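Local atomic coordinates of phospho-furanose lactonase (PDB entry 3MSR), a protein that catalyses the zinc-dependent hydrolysis of phosphorylated 1,4-lactones such as D-xylono-1,4-lactone 5-phosphate to the corresponding hydroxy acids. Residues Met97-His102 and Lys124-Glu129; Ala151-Ala156 and Gly182-Val187; Ala156-Gly161 and Lys169-Ala174. All blocks are in the same frame, centred on the assembly; numbering follows the deposited sequence.

Interaction 1: residues Met97-His102 and Lys124-Glu129; sequences MSTGFH and KMCVAE
T99 and E129 meet because of how each side chain is rotated. The hydroxyl of T99 stands opposite the backbone N (chi1 -172°), which carries OG1 from strand 97-100 out to the helix. E129 has CG opposite its carbonyl carbon and then bends at chi2 (-143°), bringing OE1 up to the threonine hydroxyl. The result is a 2.7 Å hydrogen bond from T99 OG1 to E129 OE1, received on the anti lone pair, turned away from OE2. The two side chains approach at a slant, and T99 CB lies 3.3 Å from E129 OE1. Threonine suits the place because one residue supplies both a donor and a methyl: T99 CG2 rests 3.9 Å from C126 O. One turn before E129, C126 points at the strand, and its short side chain, ending in one polarisable sulfur, fits where the strand comes close. C126 SG is 3.9 Å from T99 OG1 and 4.0 Å from the backbone N of G100. C126 SG also meets the F101 ring in an oblique sulfur-aromatic contact, 4.1 Å from F101 CE2. The backbone angles at G100 would press any CB against the preceding carbonyl oxygen, so glycine suits them. The buried carboxylate does not rely on T99 alone: OE1 also forms a salt bridge with R76, and OE2 accepts from the backbone N of D135. Residues 124-129 of helix 119-131 run nearly antiparallel (166°) to strand 97-100 on the outside of the TIM barrel, while C126 reaches on to I154 of strand 153-157 and to V173 and T177 of helix 165-181.

Interaction 2: residues Ala151-Ala156 and Gly182-Val187; sequences AGIIKA and GCPILV
I154 through A156 pair in parallel register with I185 through V187, the short strands 153-156 and 185-187 running 4.9 Å apart at 23°. Three backbone hydrogen bonds join them: I154 N to P184 O (3.0 Å), I154 O from L186 N, and A156 N to L186 O (3.2 Å). CA-H...O contacts fill in between, that from K155 CA to L186 O being 3.3 Å. P184 has no N-H to give, but its carbonyl starts the pairing, and its ring packs with P184 CG 3.8 Å from I153 CG1. I153 then slants across L186, CD1 touching L186 CB at 3.9 Å. Toward the helices, I154 and I185 lie side by side and point the same way, CG2 of I154 3.7 Å from CG1 of I185; C183 SG abuts I154 CG2 as well. Beta-branched isoleucines suit an extended backbone and, on this face, pack against helix 165-181. On the face shared with L186, K155 has CG opposite its backbone N (chi1 -167°) and stays extended to NZ, which hydrogen-bonds to M69 O. K155 CG passes 3.6 Å from L186 O. As N6-carboxylysine, K155 bridges both zinc ions through its carbamate, as in phosphotriesterase and other amidohydrolases. The chemistry is therefore divided: main-chain bonds and apolar branches fix the strands, and the long lysine carries the carbamate to the metals.

Interaction 3: residues Ala156-Gly161 and Lys169-Ala174; sequences AGTGYG and KALEVA
L171 reaches A156 and T158 through its rotamer. CG stands opposite the carbonyl carbon (chi1 -73°), and the extended second torsion (chi2 168°) swings the isobutyl end in toward the strand, although the side chain does not set out in that direction. L171 CD2 comes to 3.7 Å from A156 CB, while L171 CD1 lies more loosely, 4.3 Å from T158 CG2. In T158 that methyl, and not the hydroxyl, is the branch turned to the leucine. A156 directs its CB toward the helix and touches down between A170 and A174, one turn apart on the same face; the CB of each is 4.4 Å from A156 CB, and A170 O lies 4.0 Å from it. Alanine suits all three sites, since short side chains allow strand and helix to approach until A156 CA and L171 CA are 5.9 Å apart. L171 supplies the bulk beside them and packs further on V198 and L202 of helix 195-205. With no hydrogen bond or ion pair between the segments, the contact is held by van der Waals and hydrophobic forces, as befits a buried layer between barrel strand and helix.

Overall arrangement
All three interactions belong to one side of the eight-stranded TIM barrel. Interaction 1 comes first along the chain, packing helix 119-131 on strand 94-100. Interaction 2 pairs strands 153-157 and 185-188, and interaction 3, whose segments both fall within the outer limits of interaction 2, sets the intervening helix 165-181 on strand 153-157; together these two make a beta-alpha-beta unit. Centres of interactions 1 and 2 lie 8 Å apart, those of 2 and 3 12 Å and those of 1 and 3 13 Å. A156 is common to interactions 2 and 3, while F101 and C126 touch A170 and V173 across the helix layer. Strand 153-157, bearing the zinc-bridging K155, is thus fixed by strands on both flanks and by helices behind.

Interaction 1: residues Met97-His102 and Lys124-Glu129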
HETATM    1  N   MSE A  97      -6.334  -6.971   1.078  1.00  9.32           N
HETATM    2  CA  MSE A  97      -6.477  -6.282  -0.211  1.00 10.55           C
HETATM    3  C   MSE A  97      -6.914  -4.838  -0.090  1.00  9.93           C
HETATM    4  O   MSE A  97      -7.334  -4.399   0.964  1.00 10.09           O
HETATM    5  CB  MSE A  97      -7.420  -7.047  -1.150  1.00  8.89           C
HETATM    6  CG  MSE A  97      -6.771  -8.384  -1.624  1.00  9.66           C
HETATM    7 SE   MSE A  97      -8.078  -9.393  -2.775  1.00 23.72          SE
HETATM    8  CE  MSE A  97      -7.816  -8.449  -4.523  1.00 10.33           C
ATOM      9  N   SER A  98      -6.842  -4.111  -1.195  1.00  9.03           N
ATOM     10  CA  SER A  98      -7.086  -2.672  -1.147  1.00 10.43           C
ATOM     11  C   SER A  98      -8.333  -2.201  -1.950  1.00  8.57           C
ATOM     12  O   SER A  98      -8.683  -2.798  -2.969  1.00  8.17           O
ATOM     13  CB  SER A  98      -5.851  -1.953  -1.676  1.00  8.72           C
ATOM     14  OG  SER A  98      -6.045  -0.530  -1.617  1.00 12.32           O
ATOM     15  N   THR A  99      -8.956  -1.118  -1.504  1.00  7.85           N
ATOM     16  CA  THR A  99      -9.911  -0.402  -2.338  1.00  7.78           C
ATOM     17  C   THR A  99      -9.262   0.894  -2.838  1.00 10.55           C
ATOM     18  O   THR A  99      -8.035   1.017  -2.754  1.00  8.37           O
ATOM     19  CB  THR A  99     -11.279  -0.226  -1.637  1.00  9.24           C
ATOM     20  OG1 THR A  99     -12.225   0.310  -2.575  1.00  9.73           O
ATOM     21  CG2 THR A  99     -11.203   0.608  -0.340  1.00  8.78           C
ATOM     22  N   GLY A 100     -10.031   1.845  -3.380  1.00  8.55           N
ATOM     23  CA  GLY A 100      -9.475   3.158  -3.689  1.00  7.79           C
ATOM     24  C   GLY A 100      -8.891   3.288  -5.093  1.00  9.15           C
ATOM     25  O   GLY A 100      -9.366   2.651  -6.005  1.00 10.80           O
ATOM     26  N   PHE A 101      -7.822   4.051  -5.250  1.00  8.07           N
ATOM     27  CA  PHE A 101      -7.375   4.496  -6.570  1.00 10.57           C
ATOM     28  C   PHE A 101      -5.883   4.537  -6.667  1.00 10.45           C
ATOM     29  O   PHE A 101      -5.217   4.704  -5.653  1.00 11.19           O
ATOM     30  CB  PHE A 101      -7.887   5.931  -6.779  1.00  9.51           C
ATOM     31  CG  PHE A 101      -9.371   5.963  -6.932  1.00 11.16           C
ATOM     32  CD1 PHE A 101      -9.935   5.679  -8.177  1.00  9.13           C
ATOM     33  CD2 PHE A 101     -10.186   6.118  -5.821  1.00  9.19           C
ATOM     34  CE1 PHE A 101     -11.303   5.599  -8.324  1.00 11.92           C
ATOM     35  CE2 PHE A 101     -11.562   6.029  -5.949  1.00  9.96           C
ATOM     36  CZ  PHE A 101     -12.130   5.771  -7.211  1.00 10.54           C
ATOM     37  N   HIS A 102      -5.365   4.467  -7.885  1.00 11.90           N
ATOM     38  CA  HIS A 102      -3.949   4.742  -8.151  1.00 12.62           C
ATOM     39  C   HIS A 102      -3.760   6.220  -8.549  1.00 13.59           C
ATOM     40  O   HIS A 102      -4.650   7.035  -8.384  1.00 11.29           O
ATOM     41  CB  HIS A 102      -3.459   3.850  -9.287  1.00 14.29           C
ATOM     42  CG  HIS A 102      -2.051   3.357  -9.106  1.00 19.33           C
ATOM     43  ND1 HIS A 102      -0.989   4.205  -8.846  1.00 22.28           N
ATOM     44  CD2 HIS A 102      -1.525   2.106  -9.178  1.00 19.26           C
ATOM     45  CE1 HIS A 102       0.127   3.497  -8.765  1.00 21.47           C
ATOM     46  NE2 HIS A 102      -0.169   2.223  -8.959  1.00 21.84           N
ATOM     47  N   LYS A 124     -18.889   6.258  -0.896  1.00 13.63           N
ATOM     48  CA  LYS A 124     -19.822   5.170  -0.620  1.00 13.63           C
ATOM     49  C   LYS A 124     -19.348   3.840  -1.244  1.00 11.51           C
ATOM     50  O   LYS A 124     -19.419   2.783  -0.594  1.00 10.66           O
ATOM     51  CB  LYS A 124     -21.223   5.492  -1.136  1.00 14.22           C
ATOM     52  CG  LYS A 124     -21.988   6.549  -0.349  1.00 16.27           C
ATOM     53  CD  LYS A 124     -23.442   6.552  -0.914  1.00 22.14           C
ATOM     54  CE  LYS A 124     -24.218   7.822  -0.612  1.00 37.29           C
ATOM     55  NZ  LYS A 124     -23.918   8.346   0.766  1.00 43.77           N
HETATM   56  N   MSE A 125     -18.900   3.879  -2.498  1.00 11.63           N
HETATM   57  CA  MSE A 125     -18.410   2.651  -3.140  1.00  9.69           C
HETATM   58  C   MSE A 125     -17.146   2.114  -2.450  1.00  9.63           C
HETATM   59  O   MSE A 125     -16.956   0.907  -2.368  1.00 10.12           O
HETATM   60  CB  MSE A 125     -18.100   2.875  -4.621  1.00  9.83           C
HETATM   61  CG  MSE A 125     -19.310   3.144  -5.475  1.00 10.31           C
HETATM   62 SE   MSE A 125     -20.650   1.635  -5.393  1.00 32.67          SE
HETATM   63  CE  MSE A 125     -20.120   0.301  -6.641  1.00 25.89           C
ATOM     64  N   CYS A 126     -16.258   2.988  -1.995  1.00  8.46           N
ATOM     65  CA  CYS A 126     -15.064   2.504  -1.279  1.00 10.65           C
ATOM     66  C   CYS A 126     -15.408   1.957   0.123  1.00 11.23           C
ATOM     67  O   CYS A 126     -14.951   0.883   0.512  1.00 10.80           O
ATOM     68  CB  CYS A 126     -13.984   3.573  -1.200  1.00  9.92           C
ATOM     69  SG  CYS A 126     -13.314   4.041  -2.854  1.00 11.20           S
ATOM     70  N   VAL A 127     -16.260   2.671   0.855  1.00 11.47           N
ATOM     71  CA  VAL A 127     -16.771   2.155   2.127  1.00 10.65           C
ATOM     72  C   VAL A 127     -17.414   0.750   1.930  1.00 10.22           C
ATOM     73  O   VAL A 127     -17.170  -0.168   2.694  1.00 10.80           O
ATOM     74  CB  VAL A 127     -17.771   3.167   2.750  1.00 12.60           C
ATOM     75  CG1 VAL A 127     -18.614   2.514   3.898  1.00 12.94           C
ATOM     76  CG2 VAL A 127     -17.026   4.408   3.243  1.00 11.41           C
ATOM     77  N   ALA A 128     -18.205   0.586   0.878  1.00 10.62           N
ATOM     78  CA  ALA A 128     -18.833  -0.694   0.577  1.00 11.82           C
ATOM     79  C   ALA A 128     -17.804  -1.836   0.392  1.00 10.85           C
ATOM     80  O   ALA A 128     -18.050  -2.966   0.809  1.00  9.20           O
ATOM     81  CB  ALA A 128     -19.800  -0.577  -0.673  1.00 10.45           C
ATOM     82  N   GLU A 129     -16.664  -1.561  -0.237  1.00 10.37           N
ATOM     83  CA  GLU A 129     -15.659  -2.629  -0.389  1.00 10.04           C
ATOM     84  C   GLU A 129     -15.020  -2.968   0.982  1.00 11.24           C
ATOM     85  O   GLU A 129     -14.657  -4.106   1.236  1.00 11.31           O
ATOM     86  CB  GLU A 129     -14.573  -2.236  -1.367  1.00  8.10           C
ATOM     87  CG  GLU A 129     -15.094  -2.013  -2.776  1.00  9.80           C
ATOM     88  CD  GLU A 129     -14.108  -2.500  -3.836  1.00 10.78           C
ATOM     89  OE1 GLU A 129     -12.967  -1.979  -3.892  1.00 10.54           O
ATOM     90  OE2 GLU A 129     -14.471  -3.429  -4.588  1.00 10.36           O
TER

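Interaction 2: residues Ala151-Ala156 and Gly182-Val187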
ATOM      1  N   ALA A 151     -12.122  -5.470   1.612  1.00  9.62           N
ATOM      2  CA  ALA A 151     -10.841  -4.783   1.578  1.00  9.61           C
ATOM      3  C   ALA A 151     -10.447  -4.399   3.003  1.00 10.30           C
ATOM      4  O   ALA A 151     -11.313  -4.136   3.832  1.00  8.71           O
ATOM      5  CB  ALA A 151     -10.971  -3.533   0.766  1.00 10.11           C
ATOM      6  N   GLY A 152      -9.152  -4.311   3.284  1.00  9.78           N
ATOM      7  CA  GLY A 152      -8.711  -3.875   4.621  1.00  8.35           C
ATOM      8  C   GLY A 152      -7.832  -2.640   4.635  1.00  9.21           C
ATOM      9  O   GLY A 152      -7.168  -2.353   5.644  1.00 10.72           O
ATOM     10  N   ILE A 153      -7.831  -1.892   3.529  1.00  8.92           N
ATOM     11  CA  ILE A 153      -6.999  -0.688   3.391  1.00 10.27           C
ATOM     12  C   ILE A 153      -7.468   0.083   2.123  1.00 10.59           C
ATOM     13  O   ILE A 153      -8.098  -0.510   1.222  1.00 10.13           O
ATOM     14  CB  ILE A 153      -5.492  -1.072   3.272  1.00  8.74           C
ATOM     15  CG1 ILE A 153      -4.577   0.148   3.419  1.00  9.09           C
ATOM     16  CG2 ILE A 153      -5.223  -1.816   1.944  1.00  7.79           C
ATOM     17  CD1 ILE A 153      -3.087  -0.214   3.622  1.00 10.02           C
ATOM     18  N   ILE A 154      -7.166   1.380   2.040  1.00  8.82           N
ATOM     19  CA  ILE A 154      -7.553   2.148   0.865  1.00  9.44           C
ATOM     20  C   ILE A 154      -6.310   2.796   0.286  1.00 10.80           C
ATOM     21  O   ILE A 154      -5.444   3.273   1.038  1.00 10.09           O
ATOM     22  CB  ILE A 154      -8.641   3.245   1.155  1.00  9.50           C
ATOM     23  CG1 ILE A 154      -9.104   3.884  -0.173  1.00  9.39           C
ATOM     24  CG2 ILE A 154      -8.138   4.315   2.122  1.00  7.01           C
ATOM     25  CD1 ILE A 154     -10.549   4.475  -0.123  1.00  6.95           C
ATOM     26  N   LYS A 155      -6.211   2.782  -1.040  1.00  8.05           N
ATOM     27  CA  LYS A 155      -5.067   3.344  -1.702  1.00  8.47           C
ATOM     28  C   LYS A 155      -5.433   4.683  -2.315  1.00  9.73           C
ATOM     29  O   LYS A 155      -6.597   4.923  -2.651  1.00 10.05           O
ATOM     30  CB  LYS A 155      -4.574   2.389  -2.793  1.00  9.62           C
ATOM     31  CG  LYS A 155      -3.222   2.753  -3.316  1.00 10.53           C
ATOM     32  CD  LYS A 155      -2.780   1.824  -4.446  1.00 11.48           C
ATOM     33  CE  LYS A 155      -1.286   2.047  -4.764  1.00 13.78           C
ATOM     34  NZ  LYS A 155      -0.647   0.911  -5.517  1.00 20.88           N
ATOM     35  N   ALA A 156      -4.431   5.559  -2.434  1.00 10.41           N
ATOM     36  CA  ALA A 156      -4.400   6.693  -3.371  1.00 11.10           C
ATOM     37  C   ALA A 156      -2.994   6.772  -3.966  1.00 10.66           C
ATOM     38  O   ALA A 156      -2.115   6.062  -3.516  1.00 10.09           O
ATOM     39  CB  ALA A 156      -4.766   8.048  -2.682  1.00 10.52           C
ATOM     40  N   GLY A 182     -12.667   3.428   9.745  1.00 10.29           N
ATOM     41  CA  GLY A 182     -11.501   3.124  10.559  1.00  9.52           C
ATOM     42  C   GLY A 182     -10.341   2.492   9.793  1.00 12.10           C
ATOM     43  O   GLY A 182      -9.296   2.158  10.373  1.00 12.18           O
ATOM     44  N   CYS A 183     -10.471   2.344   8.471  1.00 11.78           N
ATOM     45  CA  CYS A 183      -9.440   1.578   7.747  1.00 10.44           C
ATOM     46  C   CYS A 183      -8.125   2.348   7.582  1.00 10.49           C
ATOM     47  O   CYS A 183      -8.082   3.558   7.639  1.00 11.46           O
ATOM     48  CB  CYS A 183      -9.937   1.081   6.373  1.00  9.83           C
ATOM     49  SG  CYS A 183     -10.079   2.442   5.140  1.00 11.32           S
ATOM     50  N   PRO A 184      -7.035   1.629   7.371  1.00  9.93           N
ATOM     51  CA  PRO A 184      -5.783   2.319   7.102  1.00 10.40           C
ATOM     52  C   PRO A 184      -5.684   2.821   5.668  1.00 10.83           C
ATOM     53  O   PRO A 184      -6.472   2.431   4.800  1.00  9.81           O
ATOM     54  CB  PRO A 184      -4.734   1.230   7.331  1.00  9.19           C
ATOM     55  CG  PRO A 184      -5.450  -0.055   7.163  1.00  9.68           C
ATOM     56  CD  PRO A 184      -6.826   0.219   7.739  1.00 10.29           C
ATOM     57  N   ILE A 185      -4.672   3.658   5.409  1.00 10.23           N
ATOM     58  CA  ILE A 185      -4.459   4.259   4.096  1.00 10.41           C
ATOM     59  C   ILE A 185      -3.006   4.023   3.665  1.00 11.53           C
ATOM     60  O   ILE A 185      -2.084   4.088   4.475  1.00 10.37           O
ATOM     61  CB  ILE A 185      -4.660   5.780   4.197  1.00 11.35           C
ATOM     62  CG1 ILE A 185      -6.084   6.074   4.649  1.00 11.06           C
ATOM     63  CG2 ILE A 185      -4.303   6.519   2.893  1.00 10.51           C
ATOM     64  CD1 ILE A 185      -6.287   7.562   5.052  1.00 10.17           C
ATOM     65  N   LEU A 186      -2.798   3.733   2.392  1.00 11.34           N
ATOM     66  CA  LEU A 186      -1.431   3.755   1.866  1.00 11.09           C
ATOM     67  C   LEU A 186      -1.446   4.588   0.590  1.00 11.53           C
ATOM     68  O   LEU A 186      -2.333   4.400  -0.270  1.00  9.71           O
ATOM     69  CB  LEU A 186      -0.889   2.331   1.584  1.00  8.84           C
ATOM     70  CG  LEU A 186       0.570   2.279   1.071  1.00 12.68           C
ATOM     71  CD1 LEU A 186       1.355   1.040   1.578  1.00 10.05           C
ATOM     72  CD2 LEU A 186       0.653   2.370  -0.458  1.00  9.48           C
ATOM     73  N   VAL A 187      -0.480   5.498   0.476  1.00  9.03           N
ATOM     74  CA  VAL A 187      -0.387   6.335  -0.701  1.00 11.04           C
ATOM     75  C   VAL A 187       0.880   6.052  -1.492  1.00 12.47           C
ATOM     76  O   VAL A 187       1.999   6.081  -0.955  1.00  9.62           O
ATOM     77  CB  VAL A 187      -0.437   7.816  -0.374  1.00  9.78           C
ATOM     78  CG1 VAL A 187      -0.497   8.611  -1.654  1.00 10.35           C
ATOM     79  CG2 VAL A 187      -1.702   8.133   0.468  1.00 10.76           C
TER

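Interaction 3: residues Ala156-Gly161 and Lys169-Ala174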
ATOM      1  N   ALA A 156      -4.431   5.559  -2.434  1.00 10.41           N
ATOM      2  CA  ALA A 156      -4.400   6.693  -3.371  1.00 11.10           C
ATOM      3  C   ALA A 156      -2.994   6.772  -3.966  1.00 10.66           C
ATOM      4  O   ALA A 156      -2.115   6.062  -3.516  1.00 10.09           O
ATOM      5  CB  ALA A 156      -4.766   8.048  -2.682  1.00 10.52           C
ATOM      6  N   GLY A 157      -2.793   7.622  -4.973  1.00 10.78           N
ATOM      7  CA  GLY A 157      -1.488   7.803  -5.593  1.00 12.19           C
ATOM      8  C   GLY A 157      -1.312   9.212  -6.146  1.00 12.14           C
ATOM      9  O   GLY A 157      -2.289   9.869  -6.537  1.00 11.44           O
ATOM     10  N   THR A 158      -0.078   9.700  -6.150  1.00 12.90           N
ATOM     11  CA  THR A 158       0.225  11.004  -6.717  1.00 11.12           C
ATOM     12  C   THR A 158       1.293  10.840  -7.826  1.00 11.90           C
ATOM     13  O   THR A 158       2.052   9.861  -7.839  1.00 11.75           O
ATOM     14  CB  THR A 158       0.632  12.035  -5.615  1.00 12.40           C
ATOM     15  OG1 THR A 158       1.674  11.493  -4.794  1.00 14.14           O
ATOM     16  CG2 THR A 158      -0.539  12.343  -4.715  1.00 12.67           C
ATOM     17  N   GLY A 159       1.358  11.791  -8.751  1.00  9.91           N
ATOM     18  CA  GLY A 159       2.242  11.661  -9.907  1.00  9.96           C
ATOM     19  C   GLY A 159       3.533  12.394  -9.622  1.00 10.87           C
ATOM     20  O   GLY A 159       3.758  12.846  -8.493  1.00 11.06           O
ATOM     21  N   TYR A 160       4.360  12.530 -10.649  1.00 12.38           N
ATOM     22  CA  TYR A 160       5.710  13.062 -10.520  1.00 10.46           C
ATOM     23  C   TYR A 160       5.757  14.559 -10.245  1.00 12.13           C
ATOM     24  O   TYR A 160       5.349  15.361 -11.084  1.00 13.42           O
ATOM     25  CB  TYR A 160       6.587  12.722 -11.735  1.00 10.96           C
ATOM     26  CG  TYR A 160       8.001  13.324 -11.546  1.00 14.57           C
ATOM     27  CD1 TYR A 160       8.870  12.809 -10.583  1.00 12.68           C
ATOM     28  CD2 TYR A 160       8.428  14.437 -12.291  1.00 11.48           C
ATOM     29  CE1 TYR A 160      10.143  13.385 -10.371  1.00 12.14           C
ATOM     30  CE2 TYR A 160       9.676  15.011 -12.084  1.00 10.54           C
ATOM     31  CZ  TYR A 160      10.532  14.477 -11.119  1.00 11.42           C
ATOM     32  OH  TYR A 160      11.791  15.046 -10.903  1.00 10.24           O
ATOM     33  N   GLY A 161       6.274  14.928  -9.069  1.00 12.02           N
ATOM     34  CA  GLY A 161       6.515  16.327  -8.736  1.00 10.69           C
ATOM     35  C   GLY A 161       5.282  17.192  -8.648  1.00 12.29           C
ATOM     36  O   GLY A 161       5.387  18.419  -8.675  1.00 12.48           O
ATOM     37  N   LYS A 169      -8.608  14.828  -5.199  1.00 11.50           N
ATOM     38  CA  LYS A 169      -9.914  14.174  -5.057  1.00 11.64           C
ATOM     39  C   LYS A 169      -9.780  12.719  -4.499  1.00 10.36           C
ATOM     40  O   LYS A 169     -10.471  12.338  -3.563  1.00  9.93           O
ATOM     41  CB  LYS A 169     -10.690  14.223  -6.401  1.00 10.25           C
ATOM     42  CG  LYS A 169     -12.058  13.520  -6.373  1.00 10.10           C
ATOM     43  CD  LYS A 169     -12.811  13.632  -7.710  1.00 13.11           C
ATOM     44  CE  LYS A 169     -14.242  13.060  -7.643  1.00 12.03           C
ATOM     45  NZ  LYS A 169     -14.940  13.255  -8.938  1.00 14.60           N
ATOM     46  N   ALA A 170      -8.865  11.933  -5.049  1.00  9.61           N
ATOM     47  CA  ALA A 170      -8.656  10.563  -4.539  1.00 11.55           C
ATOM     48  C   ALA A 170      -8.127  10.524  -3.091  1.00 10.42           C
ATOM     49  O   ALA A 170      -8.460   9.619  -2.334  1.00  9.41           O
ATOM     50  CB  ALA A 170      -7.719   9.789  -5.456  1.00  9.65           C
ATOM     51  N   LEU A 171      -7.313  11.507  -2.715  1.00  9.37           N
ATOM     52  CA  LEU A 171      -6.852  11.606  -1.338  1.00  9.63           C
ATOM     53  C   LEU A 171      -8.034  11.936  -0.439  1.00 10.61           C
ATOM     54  O   LEU A 171      -8.087  11.489   0.689  1.00  9.20           O
ATOM     55  CB  LEU A 171      -5.779  12.694  -1.196  1.00  8.99           C
ATOM     56  CG  LEU A 171      -4.423  12.320  -1.800  1.00 12.03           C
ATOM     57  CD1 LEU A 171      -3.523  13.578  -1.875  1.00  7.62           C
ATOM     58  CD2 LEU A 171      -3.744  11.180  -0.986  1.00  7.24           C
ATOM     59  N   GLU A 172      -8.958  12.779  -0.915  1.00 11.29           N
ATOM     60  CA  GLU A 172     -10.143  13.089  -0.112  1.00 12.58           C
ATOM     61  C   GLU A 172     -10.988  11.833   0.073  1.00  9.51           C
ATOM     62  O   GLU A 172     -11.471  11.576   1.170  1.00 12.05           O
ATOM     63  CB  GLU A 172     -10.998  14.187  -0.738  1.00 11.64           C
ATOM     64  CG  GLU A 172     -12.299  14.408   0.075  1.00 13.31           C
ATOM     65  CD  GLU A 172     -13.091  15.670  -0.341  1.00 16.95           C
ATOM     66  OE1 GLU A 172     -12.539  16.566  -1.056  1.00 14.62           O
ATOM     67  OE2 GLU A 172     -14.276  15.735   0.028  1.00 15.49           O
ATOM     68  N   VAL A 173     -11.157  11.062  -1.001  1.00  9.67           N
ATOM     69  CA  VAL A 173     -11.801   9.741  -0.929  1.00 10.28           C
ATOM     70  C   VAL A 173     -11.139   8.813   0.116  1.00 10.38           C
ATOM     71  O   VAL A 173     -11.826   8.174   0.893  1.00  9.95           O
ATOM     72  CB  VAL A 173     -11.870   9.015  -2.324  1.00  8.59           C
ATOM     73  CG1 VAL A 173     -12.527   7.587  -2.200  1.00  8.33           C
ATOM     74  CG2 VAL A 173     -12.687   9.859  -3.330  1.00  9.96           C
ATOM     75  N   ALA A 174      -9.812   8.756   0.119  1.00  9.00           N
ATOM     76  CA  ALA A 174      -9.088   7.896   1.043  1.00  9.94           C
ATOM     77  C   ALA A 174      -9.312   8.359   2.485  1.00 10.12           C
ATOM     78  O   ALA A 174      -9.681   7.586   3.333  1.00  8.69           O
ATOM     79  CB  ALA A 174      -7.587   7.913   0.689  1.00  7.92           C
TER